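Local coordinates for protein Niban 2 (Homo sapiens, PDB 7CTP), which may help to suppress apoptosis and may promote melanoma cell invasion, and carries a PH domain within a largely helical chain, at residues Y35-F40 with F529-N534; E316-K321 with E520-D525. All coordinates share one frame; numbering follows the deposited sequence.

Contact 1: Y35-F40 with F529-N534; sequences YGVALF and FILVEN
The ring of F529 presents its edge to helix 10-48: the backbone oxygen of G36 lies in the ring plane, 3.6 Å from CD1 of F529. That same oxygen accepts the helical bond from the F40 amide, and G36 brings no side chain to the place where the ring arrives. The F40 ring is approached obliquely by F529 CB, and the two phenylalanines meet through their CB atoms, 4.1 Å apart; with its CG anti to the backbone N (chi1 173°), the F40 ring leaves F529 and packs on M308 and I311 of helix 260-337. The example is one of a helix flank lined by the loop that leads into another helix: F529 and I530 run up to L531, the N-cap residue of helix 532-555. V37 bridges loop and new helix with its two branches. CG2 meets L531 CD1 at 3.6 Å, whereas CG1, anti to the backbone N (chi1 174°), lies 3.6 Å from N534 ND2. The side-chain carboxamide of N534 gives a hydrogen bond from ND2 to OE1 of Q34, about a turn before V37, and the F529 carbonyl oxygen is hydrogen-bonded to K315 NZ of helix 260-337.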
loop_
_atom_site.group_PDB
_atom_site.type_symbol
_atom_site.label_atom_id
_atom_site.label_comp_id
_atom_site.label_asym_id
_atom_site.label_seq_id
_atom_site.Cartn_x
_atom_site.Cartn_y
_atom_site.Cartn_z
ATOM N N TYR A 35 -10.340 10.037 14.574
ATOM C CA TYR A 35 -11.379 9.041 14.335
ATOM C C TYR A 35 -12.733 9.698 14.091
ATOM O O TYR A 35 -13.436 9.361 13.129
ATOM C CB TYR A 35 -11.473 8.066 15.504
ATOM C CG TYR A 35 -12.227 6.810 15.127
ATOM C CD1 TYR A 35 -11.577 5.740 14.528
ATOM C CD2 TYR A 35 -13.601 6.718 15.324
ATOM C CE1 TYR A 35 -12.267 4.594 14.165
ATOM C CE2 TYR A 35 -14.298 5.587 14.957
ATOM C CZ TYR A 35 -13.626 4.527 14.387
ATOM O OH TYR A 35 -14.324 3.396 14.027
ATOM N N GLY A 36 -13.109 10.652 14.941
ATOM C CA GLY A 36 -14.408 11.279 14.778
ATOM C C GLY A 36 -14.499 12.151 13.539
ATOM O O GLY A 36 -15.589 12.344 12.990
ATOM N N VAL A 37 -13.369 12.704 13.100
ATOM C CA VAL A 37 -13.356 13.489 11.871
ATOM C C VAL A 37 -13.591 12.578 10.674
ATOM O O VAL A 37 -14.401 12.875 9.789
ATOM C CB VAL A 37 -12.030 14.264 11.740
ATOM C CG1 VAL A 37 -11.943 14.965 10.374
ATOM C CG2 VAL A 37 -11.854 15.270 12.886
ATOM N N ALA A 38 -12.891 11.439 10.640
ATOM C CA ALA A 38 -13.103 10.465 9.576
ATOM C C ALA A 38 -14.541 9.968 9.561
ATOM O O ALA A 38 -15.126 9.767 8.486
ATOM C CB ALA A 38 -12.140 9.289 9.738
ATOM N N LEU A 39 -15.117 9.743 10.748
ATOM C CA LEU A 39 -16.508 9.306 10.841
ATOM C C LEU A 39 -17.447 10.370 10.292
ATOM O O LEU A 39 -18.353 10.070 9.503
ATOM C CB LEU A 39 -16.855 8.983 12.295
ATOM C CG LEU A 39 -18.292 8.518 12.566
ATOM C CD1 LEU A 39 -18.554 7.187 11.879
ATOM C CD2 LEU A 39 -18.514 8.396 14.071
ATOM N N PHE A 40 -17.242 11.625 10.692
ATOM C CA PHE A 40 -18.085 12.702 10.180
ATOM C C PHE A 40 -17.992 12.810 8.661
ATOM O O PHE A 40 -19.011 12.968 7.974
ATOM C CB PHE A 40 -17.705 14.033 10.822
ATOM C CG PHE A 40 -18.422 15.197 10.214
ATOM C CD1 PHE A 40 -19.731 15.472 10.566
ATOM C CD2 PHE A 40 -17.804 15.987 9.254
ATOM C CE1 PHE A 40 -20.407 16.533 9.991
ATOM C CE2 PHE A 40 -18.481 17.050 8.676
ATOM C CZ PHE A 40 -19.782 17.324 9.054
ATOM N N PHE A 529 -15.421 16.125 15.968
ATOM C CA PHE A 529 -15.731 16.091 14.544
ATOM C C PHE A 529 -15.065 17.201 13.758
ATOM O O PHE A 529 -15.085 17.153 12.525
ATOM C CB PHE A 529 -17.244 16.184 14.325
ATOM C CG PHE A 529 -18.015 15.318 15.257
ATOM C CD1 PHE A 529 -17.750 13.958 15.328
ATOM C CD2 PHE A 529 -18.956 15.865 16.108
ATOM C CE1 PHE A 529 -18.432 13.152 16.225
ATOM C CE2 PHE A 529 -19.655 15.061 17.006
ATOM C CZ PHE A 529 -19.391 13.708 17.064
ATOM N N ILE A 530 -14.503 18.190 14.443
ATOM C CA ILE A 530 -13.878 19.355 13.826
ATOM C C ILE A 530 -12.527 19.560 14.484
ATOM O O ILE A 530 -12.449 19.722 15.706
ATOM C CB ILE A 530 -14.740 20.621 13.974
ATOM C CG1 ILE A 530 -16.134 20.394 13.376
ATOM C CG2 ILE A 530 -14.026 21.821 13.339
ATOM C CD1 ILE A 530 -17.079 21.556 13.578
ATOM N N LEU A 531 -11.462 19.570 13.674
ATOM C CA LEU A 531 -10.110 19.833 14.151
ATOM C C LEU A 531 -9.537 21.038 13.417
ATOM O O LEU A 531 -9.679 21.144 12.197
ATOM C CB LEU A 531 -9.202 18.618 13.917
ATOM C CG LEU A 531 -9.485 17.399 14.792
ATOM C CD1 LEU A 531 -8.708 16.177 14.306
ATOM C CD2 LEU A 531 -9.131 17.715 16.230
ATOM N N VAL A 532 -8.888 21.937 14.162
ATOM C CA VAL A 532 -8.238 23.091 13.534
ATOM C C VAL A 532 -7.309 22.625 12.424
ATOM O O VAL A 532 -7.330 23.142 11.299
ATOM C CB VAL A 532 -7.471 23.919 14.578
ATOM C CG1 VAL A 532 -6.580 24.940 13.880
ATOM C CG2 VAL A 532 -8.432 24.618 15.528
ATOM N N GLU A 533 -6.490 21.619 12.721
ATOM C CA GLU A 533 -5.490 21.186 11.755
ATOM C C GLU A 533 -6.130 20.645 10.481
ATOM O O GLU A 533 -5.705 20.988 9.372
ATOM C CB GLU A 533 -4.585 20.139 12.383
ATOM C CG GLU A 533 -3.415 19.794 11.510
ATOM C CD GLU A 533 -2.307 20.830 11.530
ATOM O OE1 GLU A 533 -2.168 21.539 12.549
ATOM O OE2 GLU A 533 -1.565 20.912 10.523
ATOM N N ASN A 534 -7.147 19.784 10.616
ATOM C CA ASN A 534 -7.797 19.206 9.444
ATOM C C ASN A 534 -8.513 20.268 8.619
ATOM O O ASN A 534 -8.520 20.208 7.383
ATOM C CB ASN A 534 -8.804 18.135 9.862
ATOM C CG ASN A 534 -8.141 16.874 10.351
ATOM O OD1 ASN A 534 -7.308 16.912 11.254
ATOM N ND2 ASN A 534 -8.503 15.741 9.749
#

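Contact 2: E316-K321 with E520-D525; sequences EHLASK and ELIFED
L521 opens the contact with a forked end directed at helix 260-337, its two methyls reaching different residues of the helix. CD1 takes the larger share: it lies 3.8 Å from CG of K321, with K321 CB scarcely farther, and 4.0 Å from CD1 of L318. The leucine and lysine side chains cross at about a right angle, and it is the CB-CG root of K321 that touches the leucine. Its CG stands beside the backbone N (chi1 -60°), and a further bend at chi2 carries the rest of the chain away from the loop. The other methyl, CD2, comes obliquely to the H317 imidazole, 4.4 Å from CE1, a loose approach on the exposed side of the contact; the carbonyl oxygen of H317 accepts both S320 OG and the K321 amide within the helix. Next in sequence, I522 turns to the buried side. Its CD1 meets L318 CD2 at 3.9 Å, the two side chains running obliquely to one another. L318 therefore divides its branches between successive loop residues, CD1 to L521 and CD2 to I522; its CG is anti to the backbone N (chi1 173°), an orientation that brings both methyls to the loop. Beyond I522 the loop turns off from helix 260-337. The arrangement illustrates how a loop linking two helices can lie against a third, here mainly through carbon-carbon packing. The loop joins helix 464-511 to helix 532-555, whose first turns stand beside the contact: T535 touches L318 and A319, V539 reaches A319, and V532 packs on I522, while the loop residues F518 and I530 lie against L318.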
loop_
_atom_site.group_PDB
_atom_site.type_symbol
_atom_site.label_atom_id
_atom_site.label_comp_id
_atom_site.label_asym_id
_atom_site.label_seq_id
_atom_site.Cartn_x
_atom_site.Cartn_y
_atom_site.Cartn_z
ATOM N N GLU A 316 -17.498 25.541 8.499
ATOM C CA GLU A 316 -17.334 26.605 7.508
ATOM C C GLU A 316 -16.943 27.927 8.163
ATOM O O GLU A 316 -16.171 28.704 7.585
ATOM C CB GLU A 316 -18.619 26.749 6.689
ATOM C CG GLU A 316 -18.633 27.870 5.634
ATOM C CD GLU A 316 -17.347 27.978 4.817
ATOM O OE1 GLU A 316 -16.844 29.114 4.664
ATOM O OE2 GLU A 316 -16.853 26.945 4.313
ATOM N N HIS A 317 -17.446 28.200 9.369
ATOM C CA HIS A 317 -17.047 29.418 10.068
ATOM C C HIS A 317 -15.569 29.373 10.436
ATOM O O HIS A 317 -14.842 30.355 10.251
ATOM C CB HIS A 317 -17.908 29.629 11.312
ATOM C CG HIS A 317 -17.589 30.883 12.068
ATOM N ND1 HIS A 317 -16.999 30.872 13.315
ATOM C CD2 HIS A 317 -17.779 32.186 11.754
ATOM C CE1 HIS A 317 -16.838 32.115 13.735
ATOM N NE2 HIS A 317 -17.305 32.931 12.807
ATOM N N LEU A 318 -15.108 28.237 10.971
ATOM C CA LEU A 318 -13.684 28.073 11.247
ATOM C C LEU A 318 -12.861 28.238 9.976
ATOM O O LEU A 318 -11.841 28.939 9.968
ATOM C CB LEU A 318 -13.434 26.703 11.875
ATOM C CG LEU A 318 -11.995 26.246 12.112
ATOM C CD1 LEU A 318 -11.289 27.148 13.120
ATOM C CD2 LEU A 318 -12.006 24.789 12.579
ATOM N N ALA A 319 -13.294 27.597 8.892
ATOM C CA ALA A 319 -12.547 27.677 7.640
ATOM C C ALA A 319 -12.430 29.118 7.167
ATOM O O ALA A 319 -11.382 29.531 6.658
ATOM C CB ALA A 319 -13.209 26.810 6.570
ATOM N N SER A 320 -13.498 29.903 7.341
ATOM C CA SER A 320 -13.482 31.286 6.876
ATOM C C SER A 320 -12.424 32.096 7.606
ATOM O O SER A 320 -11.750 32.937 7.001
ATOM C CB SER A 320 -14.858 31.923 7.060
ATOM O OG SER A 320 -15.097 32.181 8.438
ATOM N N LYS A 321 -12.250 31.845 8.909
ATOM C CA LYS A 321 -11.249 32.565 9.688
ATOM C C LYS A 321 -9.840 32.109 9.329
ATOM O O LYS A 321 -8.898 32.911 9.326
ATOM C CB LYS A 321 -11.503 32.361 11.177
ATOM C CG LYS A 321 -12.853 32.858 11.647
ATOM C CD LYS A 321 -12.975 34.369 11.513
ATOM C CE LYS A 321 -14.251 34.860 12.199
ATOM N NZ LYS A 321 -14.978 35.862 11.369
ATOM N N GLU A 520 -10.607 28.096 19.914
ATOM C CA GLU A 520 -11.704 28.675 20.680
ATOM C C GLU A 520 -12.970 28.862 19.859
ATOM O O GLU A 520 -14.029 29.119 20.441
ATOM C CB GLU A 520 -11.255 30.012 21.276
ATOM C CG GLU A 520 -10.866 31.041 20.230
ATOM C CD GLU A 520 -10.537 32.392 20.831
ATOM O OE1 GLU A 520 -10.369 33.358 20.054
ATOM O OE2 GLU A 520 -10.437 32.482 22.074
ATOM N N LEU A 521 -12.894 28.723 18.534
ATOM C CA LEU A 521 -14.053 28.841 17.657
ATOM C C LEU A 521 -14.848 27.547 17.529
ATOM O O LEU A 521 -15.936 27.566 16.940
ATOM C CB LEU A 521 -13.612 29.273 16.262
ATOM C CG LEU A 521 -12.752 30.529 16.148
ATOM C CD1 LEU A 521 -12.303 30.719 14.703
ATOM C CD2 LEU A 521 -13.510 31.760 16.652
ATOM N N ILE A 522 -14.340 26.437 18.049
ATOM C CA ILE A 522 -14.972 25.134 17.873
ATOM C C ILE A 522 -15.823 24.841 19.103
ATOM O O ILE A 522 -15.305 24.725 20.217
ATOM C CB ILE A 522 -13.933 24.030 17.640
ATOM C CG1 ILE A 522 -13.192 24.250 16.314
ATOM C CG2 ILE A 522 -14.599 22.657 17.634
ATOM C CD1 ILE A 522 -11.945 23.402 16.187
ATOM N N PHE A 523 -17.135 24.744 18.901
ATOM C CA PHE A 523 -18.049 24.326 19.957
ATOM C C PHE A 523 -17.602 22.991 20.544
ATOM O O PHE A 523 -17.328 22.041 19.805
ATOM C CB PHE A 523 -19.455 24.227 19.368
ATOM C CG PHE A 523 -20.498 23.727 20.330
ATOM C CD1 PHE A 523 -20.568 24.206 21.626
ATOM C CD2 PHE A 523 -21.435 22.804 19.910
ATOM C CE1 PHE A 523 -21.553 23.749 22.497
ATOM C CE2 PHE A 523 -22.421 22.344 20.770
ATOM C CZ PHE A 523 -22.472 22.814 22.067
ATOM N N GLU A 524 -17.523 22.927 21.878
ATOM C CA GLU A 524 -16.860 21.800 22.533
ATOM C C GLU A 524 -17.538 20.471 22.215
ATOM O O GLU A 524 -16.863 19.445 22.073
ATOM C CB GLU A 524 -16.799 22.038 24.044
ATOM C CG GLU A 524 -16.318 20.845 24.863
ATOM C CD GLU A 524 -16.794 20.902 26.303
ATOM O OE1 GLU A 524 -16.997 19.826 26.912
ATOM O OE2 GLU A 524 -16.972 22.029 26.822
ATOM N N ASP A 525 -18.866 20.464 22.089
ATOM C CA ASP A 525 -19.562 19.229 21.733
ATOM C C ASP A 525 -19.268 18.763 20.309
ATOM O O ASP A 525 -19.620 17.628 19.967
ATOM C CB ASP A 525 -21.072 19.400 21.903
ATOM C CG ASP A 525 -21.492 19.514 23.359
ATOM O OD1 ASP A 525 -20.607 19.637 24.237
ATOM O OD2 ASP A 525 -22.716 19.484 23.619
#

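How the contacts relate
Both contacts use the region near the end of this chain that leads into helix 532-555, contact 1 including its first turn, but they meet different helices: contact 1 helix 10-48, contact 2 helix 260-337. Contact 2 is nested within the chain loop that contact 1 closes, and their centres lie about 12 Å apart. Contact 1 is buried and mixes aliphatic and aromatic groups with a backbone carbonyl and a carboxamide; contact 2, farther from the centre of the chain, is partly buried and almost wholly aliphatic, with H317 and K321 on its exposed side. The two join where I530 O lies 3.7 Å from I522 CD1 and V532 CA 4.2 Å from L318 CD2.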